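Local coordinates for protein rubber oxygenase (Streptomyces sp., PDB 5O1L) that cleaves the carbon-carbon double bonds of rubber, poly(cis-1,4-isoprene), by adding dioxygen, with a non-covalently bound b-type heme as its cofactor, at residues A132-M141 and I323-L331; M161-A169 and L303-V311. All coordinates share one frame; numbering follows the deposited sequence.

Contact 1. Residues A132-M141 and I323-L331; sequences ALYGLGSGLM and IGAFSRYTL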
ATOM      1  N   ALA A 132       0.003   3.746  11.919  1.00 12.82           N
ATOM      2  CA  ALA A 132       1.412   4.083  12.113  1.00 14.37           C
ATOM      3  C   ALA A 132       2.291   3.175  11.257  1.00 14.08           C
ATOM      4  O   ALA A 132       3.274   3.599  10.672  1.00 14.67           O
ATOM      5  CB  ALA A 132       1.800   3.960  13.571  1.00 15.13           C
ATOM      6  N   LEU A 133       1.916   1.908  11.214  1.00 12.54           N
ATOM      7  CA  LEU A 133       2.659   0.960  10.391  1.00 14.04           C
ATOM      8  C   LEU A 133       2.561   1.238   8.916  1.00 14.74           C
ATOM      9  O   LEU A 133       3.588   1.159   8.236  1.00 16.09           O
ATOM     10  CB  LEU A 133       2.204  -0.472  10.697  1.00 13.44           C
ATOM     11  CG  LEU A 133       2.676  -0.975  12.071  1.00 13.76           C
ATOM     12  CD1 LEU A 133       1.948  -2.165  12.518  1.00 14.36           C
ATOM     13  CD2 LEU A 133       4.188  -1.270  12.049  1.00 14.89           C
ATOM     14  N   TYR A 134       1.384   1.563   8.391  1.00 13.55           N
ATOM     15  CA  TYR A 134       1.290   1.971   7.006  1.00 13.98           C
ATOM     16  C   TYR A 134       2.068   3.223   6.736  1.00 15.91           C
ATOM     17  O   TYR A 134       2.811   3.287   5.766  1.00 17.33           O
ATOM     18  CB  TYR A 134      -0.142   2.184   6.553  1.00 13.51           C
ATOM     19  CG  TYR A 134      -1.080   0.969   6.494  1.00 14.12           C
ATOM     20  CD1 TYR A 134      -0.664  -0.245   6.079  1.00 16.06           C
ATOM     21  CD2 TYR A 134      -2.444   1.140   6.739  1.00 15.48           C
ATOM     22  CE1 TYR A 134      -1.567  -1.321   6.022  1.00 15.54           C
ATOM     23  CE2 TYR A 134      -3.330   0.074   6.694  1.00 17.21           C
ATOM     24  CZ  TYR A 134      -2.826  -1.156   6.343  1.00 16.72           C
ATOM     25  OH  TYR A 134      -3.788  -2.172   6.315  1.00 18.09           O
ATOM     26  N   GLY A 135       1.896   4.220   7.562  1.00 15.20           N
ATOM     27  CA  GLY A 135       2.405   5.572   7.262  1.00 18.25           C
ATOM     28  C   GLY A 135       3.869   5.664   7.420  1.00 19.91           C
ATOM     29  O   GLY A 135       4.566   6.281   6.547  1.00 25.92           O
ATOM     30  N   LEU A 136       4.418   5.194   8.516  1.00 19.02           N
ATOM     31  CA  LEU A 136       5.830   5.260   8.764  1.00 21.29           C
ATOM     32  C   LEU A 136       6.480   4.040   8.260  1.00 23.59           C
ATOM     33  O   LEU A 136       7.432   4.194   7.502  1.00 26.83           O
ATOM     34  CB  LEU A 136       6.165   5.515  10.235  1.00 21.97           C
ATOM     35  CG  LEU A 136       5.615   6.817  10.723  1.00 23.61           C
ATOM     36  CD1 LEU A 136       5.872   6.935  12.212  1.00 26.42           C
ATOM     37  CD2 LEU A 136       6.205   8.007   9.982  1.00 23.74           C
ATOM     38  N   GLY A 137       5.999   2.841   8.624  1.00 18.70           N
ATOM     39  CA  GLY A 137       6.656   1.620   8.297  1.00 18.94           C
ATOM     40  C   GLY A 137       6.635   1.364   6.814  1.00 17.75           C
ATOM     41  O   GLY A 137       7.681   1.445   6.153  1.00 18.26           O
ATOM     42  N   SER A 138       5.472   1.069   6.255  1.00 17.02           N
ATOM     43  CA  SER A 138       5.384   0.756   4.816  1.00 16.14           C
ATOM     44  C   SER A 138       5.769   1.955   3.970  1.00 17.53           C
ATOM     45  O   SER A 138       6.478   1.811   2.988  1.00 17.43           O
ATOM     46  CB  SER A 138       3.966   0.321   4.424  1.00 17.67           C
ATOM     47  OG  SER A 138       3.490  -0.720   5.220  1.00 18.30           O
ATOM     48  N   GLY A 139       5.394   3.151   4.392  1.00 17.49           N
ATOM     49  CA  GLY A 139       5.745   4.347   3.608  1.00 18.12           C
ATOM     50  C   GLY A 139       7.244   4.568   3.493  1.00 18.62           C
ATOM     51  O   GLY A 139       7.762   4.779   2.414  1.00 19.45           O
ATOM     52  N   LEU A 140       7.986   4.454   4.589  1.00 18.28           N
ATOM     53  CA  LEU A 140       9.437   4.524   4.532  1.00 18.23           C
ATOM     54  C   LEU A 140      10.045   3.307   3.859  1.00 18.81           C
ATOM     55  O   LEU A 140      10.995   3.435   3.077  1.00 19.60           O
ATOM     56  CB  LEU A 140      10.054   4.721   5.924  1.00 19.33           C
ATOM     57  CG  LEU A 140       9.937   6.153   6.421  1.00 20.07           C
ATOM     58  CD1 LEU A 140      10.143   6.349   7.924  1.00 22.74           C
ATOM     59  CD2 LEU A 140      10.886   7.053   5.636  1.00 20.55           C
ATOM     60  N   MET A 141       9.509   2.097   4.099  1.00 17.58           N
ATOM     61  CA  MET A 141      10.040   0.952   3.420  1.00 19.03           C
ATOM     62  C   MET A 141       9.957   1.110   1.929  1.00 18.47           C
ATOM     63  O   MET A 141      10.836   0.569   1.236  1.00 18.91           O
ATOM     64  CB  MET A 141       9.277  -0.330   3.832  1.00 19.65           C
ATOM     65  CG  MET A 141      10.060  -1.558   3.485  1.00 20.22           C
ATOM     66  SD  MET A 141       9.144  -3.079   3.519  1.00 20.14           S
ATOM     67  CE  MET A 141       8.132  -2.931   4.975  1.00 20.15           C
ATOM     68  N   ILE A 323      10.560  10.293  14.883  1.00 19.04           N
ATOM     69  CA  ILE A 323      10.255   9.576  13.655  1.00 19.10           C
ATOM     70  C   ILE A 323      11.341   8.591  13.352  1.00 18.72           C
ATOM     71  O   ILE A 323      11.081   7.427  13.042  1.00 19.03           O
ATOM     72  CB  ILE A 323      10.183  10.537  12.418  1.00 21.17           C
ATOM     73  CG1 ILE A 323       9.005  11.454  12.549  1.00 20.28           C
ATOM     74  CG2 ILE A 323      10.139   9.745  11.091  1.00 23.18           C
ATOM     75  CD1 ILE A 323       9.127  12.719  11.701  1.00 20.76           C
ATOM     76  N   GLY A 324      12.592   8.996  13.492  1.00 17.14           N
ATOM     77  CA  GLY A 324      13.682   8.161  13.221  1.00 17.79           C
ATOM     78  C   GLY A 324      13.734   6.968  14.134  1.00 17.19           C
ATOM     79  O   GLY A 324      13.978   5.851  13.684  1.00 18.07           O
ATOM     80  N   ALA A 325      13.571   7.223  15.422  1.00 16.22           N
ATOM     81  CA  ALA A 325      13.695   6.171  16.384  1.00 15.15           C
ATOM     82  C   ALA A 325      12.563   5.161  16.219  1.00 15.49           C
ATOM     83  O   ALA A 325      12.824   4.007  16.241  1.00 15.55           O
ATOM     84  CB  ALA A 325      13.713   6.743  17.800  1.00 14.84           C
ATOM     85  N   PHE A 326      11.345   5.648  16.104  1.00 15.39           N
ATOM     86  CA  PHE A 326      10.218   4.738  15.958  1.00 14.95           C
ATOM     87  C   PHE A 326      10.270   3.996  14.627  1.00 14.65           C
ATOM     88  O   PHE A 326       9.957   2.788  14.565  1.00 13.84           O
ATOM     89  CB  PHE A 326       8.887   5.464  16.144  1.00 16.12           C
ATOM     90  CG  PHE A 326       7.725   4.502  16.273  1.00 16.28           C
ATOM     91  CD1 PHE A 326       7.600   3.786  17.434  1.00 17.11           C
ATOM     92  CD2 PHE A 326       6.866   4.327  15.257  1.00 17.79           C
ATOM     93  CE1 PHE A 326       6.580   2.899  17.614  1.00 17.69           C
ATOM     94  CE2 PHE A 326       5.842   3.336  15.401  1.00 16.79           C
ATOM     95  CZ  PHE A 326       5.774   2.667  16.528  1.00 16.13           C
ATOM     96  N   SER A 327      10.733   4.671  13.574  1.00 15.40           N
ATOM     97  CA  SER A 327      10.804   3.991  12.282  1.00 16.51           C
ATOM     98  C   SER A 327      11.929   2.924  12.261  1.00 16.68           C
ATOM     99  O   SER A 327      11.805   1.848  11.674  1.00 15.83           O
ATOM    100  CB  SER A 327      11.005   4.984  11.187  1.00 17.98           C
ATOM    101  OG  SER A 327       9.910   5.864  11.165  1.00 21.72           O
ATOM    102  N   ARG A 328      13.054   3.163  12.910  1.00 15.48           N
ATOM    103  CA  ARG A 328      14.088   2.202  13.025  1.00 16.03           C
ATOM    104  C   ARG A 328      13.641   1.043  13.857  1.00 16.02           C
ATOM    105  O   ARG A 328      13.953  -0.101  13.543  1.00 17.76           O
ATOM    106  CB  ARG A 328      15.377   2.828  13.636  1.00 17.29           C
ATOM    107  CG  ARG A 328      16.062   3.724  12.641  1.00 18.56           C
ATOM    108  CD  ARG A 328      17.303   4.388  13.221  1.00 21.08           C
ATOM    109  NE  ARG A 328      18.251   3.383  13.507  1.00 21.10           N
ATOM    110  CZ  ARG A 328      19.071   2.793  12.621  1.00 22.97           C
ATOM    111  NH1 ARG A 328      19.239   3.252  11.419  1.00 24.41           N
ATOM    112  NH2 ARG A 328      19.768   1.745  13.012  1.00 25.32           N
ATOM    113  N   TYR A 329      12.892   1.280  14.919  1.00 15.29           N
ATOM    114  CA  TYR A 329      12.360   0.195  15.742  1.00 15.97           C
ATOM    115  C   TYR A 329      11.410  -0.676  14.895  1.00 15.52           C
ATOM    116  O   TYR A 329      11.417  -1.902  15.063  1.00 16.71           O
ATOM    117  CB  TYR A 329      11.610   0.846  16.886  1.00 15.51           C
ATOM    118  CG  TYR A 329      10.785  -0.119  17.704  1.00 15.41           C
ATOM    119  CD1 TYR A 329      11.374  -1.079  18.452  1.00 16.46           C
ATOM    120  CD2 TYR A 329       9.405  -0.007  17.736  1.00 15.94           C
ATOM    121  CE1 TYR A 329      10.600  -1.971  19.165  1.00 16.37           C
ATOM    122  CE2 TYR A 329       8.629  -0.827  18.487  1.00 16.13           C
ATOM    123  CZ  TYR A 329       9.207  -1.780  19.204  1.00 15.91           C
ATOM    124  OH  TYR A 329       8.397  -2.647  19.944  1.00 19.56           O
ATOM    125  N   THR A 330      10.614  -0.027  14.091  1.00 15.58           N
ATOM    126  CA  THR A 330       9.580  -0.701  13.289  1.00 15.99           C
ATOM    127  C   THR A 330      10.219  -1.470  12.162  1.00 16.16           C
ATOM    128  O   THR A 330       9.893  -2.681  11.935  1.00 17.41           O
ATOM    129  CB  THR A 330       8.623   0.306  12.775  1.00 16.65           C
ATOM    130  OG1 THR A 330       7.920   0.903  13.882  1.00 16.84           O
ATOM    131  CG2 THR A 330       7.624  -0.354  11.893  1.00 18.09           C
ATOM    132  N   LEU A 331      11.150  -0.864  11.440  1.00 15.96           N
ATOM    133  CA  LEU A 331      11.756  -1.504  10.268  1.00 16.80           C
ATOM    134  C   LEU A 331      12.940  -2.405  10.588  1.00 18.89           C
ATOM    135  O   LEU A 331      13.351  -3.214   9.713  1.00 20.36           O
ATOM    136  CB  LEU A 331      12.164  -0.462   9.253  1.00 18.40           C
ATOM    137  CG  LEU A 331      10.932   0.248   8.688  1.00 19.75           C
ATOM    138  CD1 LEU A 331      11.304   1.543   8.031  1.00 21.71           C
ATOM    139  CD2 LEU A 331      10.175  -0.665   7.730  1.00 19.85           C
TER

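Contact 2. Residues M161-A169 and L303-V311; sequences MKDRIAKTA and LTEVLLGIV. With HEM (protoporphyrin IX containing Fe), chain C.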
ATOM      1  N   MET A 161       6.220  16.209  -6.495  1.00 43.90           N
ATOM      2  CA  MET A 161       6.938  15.244  -5.667  1.00 44.20           C
ATOM      3  C   MET A 161       6.396  15.079  -4.237  1.00 40.08           C
ATOM      4  O   MET A 161       6.159  13.953  -3.770  1.00 35.21           O
ATOM      5  CB  MET A 161       8.411  15.648  -5.594  1.00 48.07           C
ATOM      6  CG  MET A 161       9.306  14.589  -5.005  1.00 51.00           C
ATOM      7  SD  MET A 161       9.654  13.395  -6.297  1.00 58.37           S
ATOM      8  CE  MET A 161      11.420  13.386  -6.150  1.00 52.90           C
ATOM      9  N   LYS A 162       6.200  16.198  -3.555  1.00 39.01           N
ATOM     10  CA  LYS A 162       5.691  16.221  -2.188  1.00 39.21           C
ATOM     11  C   LYS A 162       4.314  15.517  -2.020  1.00 38.09           C
ATOM     12  O   LYS A 162       4.112  14.677  -1.133  1.00 35.65           O
ATOM     13  CB  LYS A 162       5.588  17.667  -1.695  1.00 42.32           C
ATOM     14  CG  LYS A 162       5.954  17.862  -0.252  1.00 44.23           C
ATOM     15  CD  LYS A 162       6.493  19.250   0.014  1.00 46.42           C
ATOM     16  CE  LYS A 162       5.372  20.278  -0.134  1.00 48.87           C
ATOM     17  NZ  LYS A 162       5.916  21.670  -0.150  1.00 52.04           N
ATOM     18  N   ASP A 163       3.384  15.888  -2.873  1.00 36.81           N
ATOM     19  CA  ASP A 163       2.062  15.285  -2.915  1.00 37.40           C
ATOM     20  C   ASP A 163       2.160  13.811  -3.221  1.00 34.76           C
ATOM     21  O   ASP A 163       1.481  13.028  -2.595  1.00 31.15           O
ATOM     22  CB  ASP A 163       1.208  16.034  -3.950  1.00 41.37           C
ATOM     23  CG  ASP A 163       0.817  17.452  -3.452  1.00 47.80           C
ATOM     24  OD1 ASP A 163       0.443  17.568  -2.249  1.00 52.52           O
ATOM     25  OD2 ASP A 163       0.911  18.458  -4.227  1.00 53.77           O
ATOM     26  N   ARG A 164       3.042  13.425  -4.152  1.00 33.82           N
ATOM     27  CA  ARG A 164       3.190  12.018  -4.545  1.00 31.92           C
ATOM     28  C   ARG A 164       3.665  11.125  -3.435  1.00 29.70           C
ATOM     29  O   ARG A 164       3.182   9.977  -3.315  1.00 26.83           O
ATOM     30  CB  ARG A 164       4.127  11.850  -5.748  1.00 34.32           C
ATOM     31  CG  ARG A 164       3.517  12.470  -7.004  1.00 36.89           C
ATOM     32  CD  ARG A 164       3.979  11.871  -8.346  1.00 38.46           C
ATOM     33  NE  ARG A 164       5.422  11.890  -8.515  1.00 38.54           N
ATOM     34  CZ  ARG A 164       6.158  12.864  -9.040  1.00 37.73           C
ATOM     35  NH1 ARG A 164       5.631  13.949  -9.540  1.00 40.58           N
ATOM     36  NH2 ARG A 164       7.469  12.722  -9.070  1.00 37.02           N
ATOM     37  N   ILE A 165       4.659  11.569  -2.668  1.00 29.06           N
ATOM     38  CA  ILE A 165       5.206  10.707  -1.630  1.00 29.77           C
ATOM     39  C   ILE A 165       4.274  10.677  -0.427  1.00 29.22           C
ATOM     40  O   ILE A 165       4.180   9.625   0.228  1.00 25.99           O
ATOM     41  CB  ILE A 165       6.701  11.040  -1.310  1.00 32.48           C
ATOM     42  CG1 ILE A 165       7.487   9.857  -0.682  1.00 34.51           C
ATOM     43  CG2 ILE A 165       6.767  12.126  -0.312  1.00 35.07           C
ATOM     44  CD1 ILE A 165       7.569   8.530  -1.465  1.00 34.70           C
ATOM     45  N   ALA A 166       3.581  11.765  -0.145  1.00 27.16           N
ATOM     46  CA  ALA A 166       2.546  11.784   0.887  1.00 27.52           C
ATOM     47  C   ALA A 166       1.480  10.761   0.565  1.00 26.33           C
ATOM     48  O   ALA A 166       1.078   9.952   1.449  1.00 25.48           O
ATOM     49  CB  ALA A 166       1.904  13.154   1.020  1.00 28.25           C
ATOM     50  N   LYS A 167       1.076  10.708  -0.701  1.00 25.20           N
ATOM     51  CA  LYS A 167       0.068   9.686  -1.120  1.00 25.61           C
ATOM     52  C   LYS A 167       0.605   8.266  -1.078  1.00 25.55           C
ATOM     53  O   LYS A 167      -0.121   7.338  -0.715  1.00 24.00           O
ATOM     54  CB  LYS A 167      -0.523  10.006  -2.458  1.00 27.99           C
ATOM     55  CG  LYS A 167      -1.369  11.265  -2.422  1.00 28.91           C
ATOM     56  CD  LYS A 167      -1.766  11.601  -3.845  1.00 32.30           C
ATOM     57  CE  LYS A 167      -2.662  12.830  -3.820  1.00 36.04           C
ATOM     58  NZ  LYS A 167      -2.839  13.268  -5.215  1.00 39.67           N
ATOM     59  N   THR A 168       1.879   8.086  -1.383  1.00 24.01           N
ATOM     60  CA  THR A 168       2.531   6.783  -1.249  1.00 23.97           C
ATOM     61  C   THR A 168       2.464   6.322   0.220  1.00 23.90           C
ATOM     62  O   THR A 168       2.124   5.148   0.524  1.00 22.84           O
ATOM     63  CB  THR A 168       4.022   6.849  -1.671  1.00 26.40           C
ATOM     64  OG1 THR A 168       4.078   7.299  -3.044  1.00 26.52           O
ATOM     65  CG2 THR A 168       4.698   5.514  -1.538  1.00 27.95           C
ATOM     66  N   ALA A 169       2.796   7.215   1.132  1.00 23.66           N
ATOM     67  CA  ALA A 169       2.796   6.839   2.543  1.00 23.90           C
ATOM     68  C   ALA A 169       1.393   6.544   3.084  1.00 22.71           C
ATOM     69  O   ALA A 169       1.283   5.816   4.084  1.00 28.12           O
ATOM     70  CB  ALA A 169       3.540   7.873   3.402  1.00 24.88           C
ATOM     71  N   LEU A 303      13.299  10.512  -2.071  1.00 26.29           N
ATOM     72  CA  LEU A 303      11.964  10.370  -1.515  1.00 25.35           C
ATOM     73  C   LEU A 303      11.919  10.250   0.016  1.00 25.86           C
ATOM     74  O   LEU A 303      11.013  10.781   0.622  1.00 24.06           O
ATOM     75  CB  LEU A 303      11.280   9.156  -2.150  1.00 24.91           C
ATOM     76  CG  LEU A 303      11.054   9.228  -3.655  1.00 25.35           C
ATOM     77  CD1 LEU A 303      10.507   7.934  -4.277  1.00 25.78           C
ATOM     78  CD2 LEU A 303      10.170  10.355  -4.019  1.00 25.87           C
ATOM     79  N   THR A 304      12.865   9.536   0.602  1.00 24.34           N
ATOM     80  CA  THR A 304      12.944   9.435   2.059  1.00 25.68           C
ATOM     81  C   THR A 304      13.011  10.845   2.678  1.00 26.01           C
ATOM     82  O   THR A 304      12.348  11.149   3.661  1.00 24.84           O
ATOM     83  CB  THR A 304      14.176   8.646   2.477  1.00 25.45           C
ATOM     84  OG1 THR A 304      14.216   7.385   1.792  1.00 25.49           O
ATOM     85  CG2 THR A 304      14.186   8.414   3.946  1.00 27.13           C
ATOM     86  N   GLU A 305      13.856  11.702   2.112  1.00 26.25           N
ATOM     87  CA  GLU A 305      14.040  13.033   2.698  1.00 29.22           C
ATOM     88  C   GLU A 305      12.780  13.841   2.560  1.00 27.91           C
ATOM     89  O   GLU A 305      12.349  14.493   3.519  1.00 27.58           O
ATOM     90  CB  GLU A 305      15.221  13.762   2.039  1.00 31.61           C
ATOM     91  CG  GLU A 305      15.162  15.281   2.136  1.00 36.75           C
ATOM     92  CD  GLU A 305      16.450  15.970   1.657  1.00 43.36           C
ATOM     93  OE1 GLU A 305      17.304  15.294   0.988  1.00 48.08           O
ATOM     94  OE2 GLU A 305      16.609  17.200   1.971  1.00 46.54           O
ATOM     95  N   VAL A 306      12.100  13.710   1.420  1.00 27.86           N
ATOM     96  CA  VAL A 306      10.817  14.389   1.253  1.00 27.42           C
ATOM     97  C   VAL A 306       9.794  13.862   2.267  1.00 25.28           C
ATOM     98  O   VAL A 306       9.127  14.641   2.914  1.00 26.08           O
ATOM     99  CB  VAL A 306      10.248  14.278  -0.173  1.00 29.02           C
ATOM    100  CG1 VAL A 306       8.885  14.920  -0.222  1.00 30.95           C
ATOM    101  CG2 VAL A 306      11.150  15.016  -1.167  1.00 31.96           C
ATOM    102  N   LEU A 307       9.660  12.537   2.394  1.00 23.56           N
ATOM    103  CA  LEU A 307       8.680  12.014   3.329  1.00 23.36           C
ATOM    104  C   LEU A 307       9.014  12.412   4.779  1.00 24.11           C
ATOM    105  O   LEU A 307       8.115  12.771   5.536  1.00 23.33           O
ATOM    106  CB  LEU A 307       8.624  10.498   3.230  1.00 24.26           C
ATOM    107  CG  LEU A 307       7.595   9.763   4.096  1.00 25.68           C
ATOM    108  CD1 LEU A 307       6.206  10.326   3.854  1.00 25.03           C
ATOM    109  CD2 LEU A 307       7.633   8.273   3.754  1.00 26.02           C
ATOM    110  N   LEU A 308      10.276  12.323   5.178  1.00 24.39           N
ATOM    111  CA  LEU A 308      10.624  12.676   6.562  1.00 25.25           C
ATOM    112  C   LEU A 308      10.276  14.129   6.869  1.00 26.22           C
ATOM    113  O   LEU A 308       9.785  14.437   7.948  1.00 25.65           O
ATOM    114  CB  LEU A 308      12.079  12.388   6.847  1.00 25.66           C
ATOM    115  CG  LEU A 308      12.474  10.957   6.967  1.00 27.39           C
ATOM    116  CD1 LEU A 308      13.981  10.835   7.007  1.00 28.53           C
ATOM    117  CD2 LEU A 308      11.818  10.280   8.175  1.00 27.19           C
ATOM    118  N   GLY A 309      10.462  14.981   5.850  1.00 26.10           N
ATOM    119  CA  GLY A 309      10.081  16.369   5.946  1.00 26.05           C
ATOM    120  C   GLY A 309       8.600  16.598   6.059  1.00 25.58           C
ATOM    121  O   GLY A 309       8.178  17.395   6.896  1.00 27.80           O
ATOM    122  N   ILE A 310       7.817  15.875   5.268  1.00 25.85           N
ATOM    123  CA  ILE A 310       6.369  15.965   5.306  1.00 26.99           C
ATOM    124  C   ILE A 310       5.859  15.601   6.705  1.00 25.72           C
ATOM    125  O   ILE A 310       5.039  16.281   7.263  1.00 25.10           O
ATOM    126  CB  ILE A 310       5.735  14.988   4.290  1.00 29.27           C
ATOM    127  CG1 ILE A 310       5.915  15.500   2.873  1.00 30.52           C
ATOM    128  CG2 ILE A 310       4.259  14.705   4.576  1.00 29.11           C
ATOM    129  CD1 ILE A 310       5.754  14.421   1.819  1.00 30.89           C
ATOM    130  N   VAL A 311       6.367  14.508   7.273  1.00 25.42           N
ATOM    131  CA  VAL A 311       5.869  14.041   8.562  1.00 24.06           C
ATOM    132  C   VAL A 311       6.228  15.010   9.699  1.00 24.15           C
ATOM    133  O   VAL A 311       5.419  15.278  10.591  1.00 25.53           O
ATOM    134  CB  VAL A 311       6.400  12.638   8.835  1.00 23.69           C
ATOM    135  CG1 VAL A 311       5.977  12.191  10.226  1.00 23.87           C
ATOM    136  CG2 VAL A 311       5.858  11.676   7.772  1.00 24.38           C
TER
HETATM  137  CHA HEM C 501      -0.509   5.599  -8.460  1.00 16.04           C
HETATM  138  CHB HEM C 501      -1.853   2.475  -5.146  1.00 14.94           C
HETATM  139  CHC HEM C 501       1.583  -0.531  -6.589  1.00 13.35           C
HETATM  140  CHD HEM C 501       3.493   3.021  -9.144  1.00 15.40           C
HETATM  141  C1A HEM C 501      -1.165   4.940  -7.482  1.00 16.08           C
HETATM  142  C2A HEM C 501      -2.338   5.498  -6.850  1.00 17.71           C
HETATM  143  C3A HEM C 501      -2.690   4.635  -5.887  1.00 16.35           C
HETATM  144  C4A HEM C 501      -1.825   3.547  -5.930  1.00 15.25           C
HETATM  145  CMA HEM C 501      -3.851   4.849  -4.946  1.00 16.09           C
HETATM  146  CAA HEM C 501      -3.054   6.833  -7.168  1.00 20.46           C
HETATM  147  CBA HEM C 501      -2.346   7.990  -6.438  1.00 24.17           C
HETATM  148  CGA HEM C 501      -3.254   9.164  -6.374  1.00 30.25           C
HETATM  149  O1A HEM C 501      -3.299   9.803  -7.431  1.00 35.26           O
HETATM  150  O2A HEM C 501      -3.918   9.407  -5.292  1.00 36.20           O
HETATM  151  C1B HEM C 501      -1.045   1.351  -5.279  1.00 13.70           C
HETATM  152  C2B HEM C 501      -1.207   0.196  -4.465  1.00 14.16           C
HETATM  153  C3B HEM C 501      -0.291  -0.682  -4.843  1.00 13.75           C
HETATM  154  C4B HEM C 501       0.497  -0.060  -5.896  1.00 13.26           C
HETATM  155  CMB HEM C 501      -2.242  -0.026  -3.381  1.00 14.69           C
HETATM  156  CAB HEM C 501       0.026  -2.045  -4.497  1.00 13.64           C
HETATM  157  CBB HEM C 501      -0.645  -2.868  -3.538  1.00 14.65           C
HETATM  158  C1C HEM C 501       2.428   0.174  -7.433  1.00 13.37           C
HETATM  159  C2C HEM C 501       3.716  -0.346  -7.853  1.00 14.28           C
HETATM  160  C3C HEM C 501       4.217   0.675  -8.593  1.00 14.91           C
HETATM  161  C4C HEM C 501       3.271   1.774  -8.517  1.00 14.96           C
HETATM  162  CMC HEM C 501       4.252  -1.729  -7.619  1.00 14.22           C
HETATM  163  CAC HEM C 501       5.519   0.725  -9.275  1.00 15.76           C
HETATM  164  CBC HEM C 501       6.456  -0.279  -9.503  1.00 16.94           C
HETATM  165  C1D HEM C 501       2.565   4.030  -9.163  1.00 15.96           C
HETATM  166  C2D HEM C 501       2.723   5.274  -9.942  1.00 17.14           C
HETATM  167  C3D HEM C 501       1.627   6.002  -9.765  1.00 17.72           C
HETATM  168  C4D HEM C 501       0.750   5.203  -8.906  1.00 16.19           C
HETATM  169  CMD HEM C 501       3.968   5.596 -10.681  1.00 17.72           C
HETATM  170  CAD HEM C 501       1.331   7.408 -10.342  1.00 20.23           C
HETATM  171  CBD HEM C 501       1.936   8.425  -9.381  1.00 24.68           C
HETATM  172  CGD HEM C 501       1.728   9.827  -9.965  1.00 30.05           C
HETATM  173  O1D HEM C 501       1.029  10.620  -9.295  1.00 32.66           O
HETATM  174  O2D HEM C 501       2.217  10.205 -11.064  1.00 35.46           O
HETATM  175  NA  HEM C 501      -0.881   3.730  -6.933  1.00 15.41           N
HETATM  176  NB  HEM C 501       0.004   1.138  -6.085  1.00 14.02           N
HETATM  177  NC  HEM C 501       2.166   1.464  -7.803  1.00 13.96           N
HETATM  178  ND  HEM C 501       1.323   4.000  -8.620  1.00 14.92           N
HETATM  179 FE   HEM C 501       0.650   2.577  -7.393  1.00 15.01          FE

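Contact 1. Residues A132-M141 and I323-L331
S327 and L331 meet L136, G137 and L140 where two helices of the all-helical catalytic domain pack across each other at a steep -77°, their axes 9.3 Å apart. Glycine G137 sits at the closest approach of the backbones, its CA 6.2 Å from S327 CA, and one methyl of L331, CD2, lies 3.6 Å from the carbonyl O of G137. The other, CD1, packs on L140 CB, while M141 CB closes on CD2. Next to L331, T330 turns its methyl to L133, CG2 to CD2 at 3.6 Å, and L136 CD1 comes to the edge of the F326 ring, near its plane.

Two hydroxyls are folded back onto their own helix, so that polar groups can sit in an apolar seam. S327 OG, anti to its carbonyl carbon (chi1 -61°), donates to I323 O at 2.7 Å and still brushes L140 CD1. T330 OG1 likewise donates to F326 O, lying 3.5 Å above one face of the F326 ring, offset toward the rim, which leaves CG2 for L133.

Further out, K241 NZ bonds T330 O, and W355 meets the F326 ring edge-to-face. Helix 224-244 flanks L133 and M141, and helix 298-313 covers L140 and I323.

Contact 2. Residues M161-A169 and L303-V311
I165 presses into helix 298-313 as a knob into a hole formed by L303, V306, L307 and I310. Its branches divide the work: CD1 lies 3.8 Å from L303 CB, CG1 reaches the L307 side chain, and CG2 rests against both V306 CG1 and I310 CD1. The last pair, I165 CG2 and I310 CD1, is closer than a normal carbon-carbon contact at 3.3 Å. With CG1 anti to the backbone N (chi1 -156°), that carbon is sent toward L307 and CG2 is left in the crowded position; the bend at chi2 (58°) then turns CD1 to L303. An alanine here would lose CG1, CG2 and CD1, and is likely to leave the hole unfilled and I310 CD1 freer to turn.

Further apolar contacts flank the knob. At one end M161 crosses L303 at about a right angle, SD to CD2 at 3.8 Å; at the other, A169 CB rests on L307 CD1. K162 contributes the aliphatic part of its chain, CG against I310 CG1, before the chain turns off from the interface.

This is helix-on-helix packing within the catalytic domain of the Lcp family, of the globin clan, all-helical here: the axes cross at -79°, 9.3 Å apart.

Helix 161-169 also carries R164 and K167 to the heme, whose propionate oxygens their CD carbons approach: R164 CD lies 3.3 Å from O1D, and K167 CD 3.4 Å from O2A on the other propionate. The R164 guanidinium has M161 CA over the centre of one face, while NE and NH1 donate to the carbonyls of V152 and A159, fixing its rotation. Within the helix, T168 OG1 donates back to R164 O from 31° out of the carbonyl plane, sharing it with the backbone N of T168.

How the contacts relate
After four earlier helices the chain reaches helix 127-142, the first partner of contact 1, and passes helix 146-154 before helix 161-169, the first partner of contact 2. It then makes a long, largely helical excursion to helix 298-313, where contact 2 closes its loop; the next helix, 320-331, closes contact 1. The smaller loop is thus nested inside the larger, and the centres of the contacts lie about 13 Å apart. They also touch directly: I323 packs on L308 and V311, L307 CD2 lies against G139, and A169 CB against G135 O. Together they tie the heme-side helix 161-169 to helix 320-331 through helices 127-142 and 298-313.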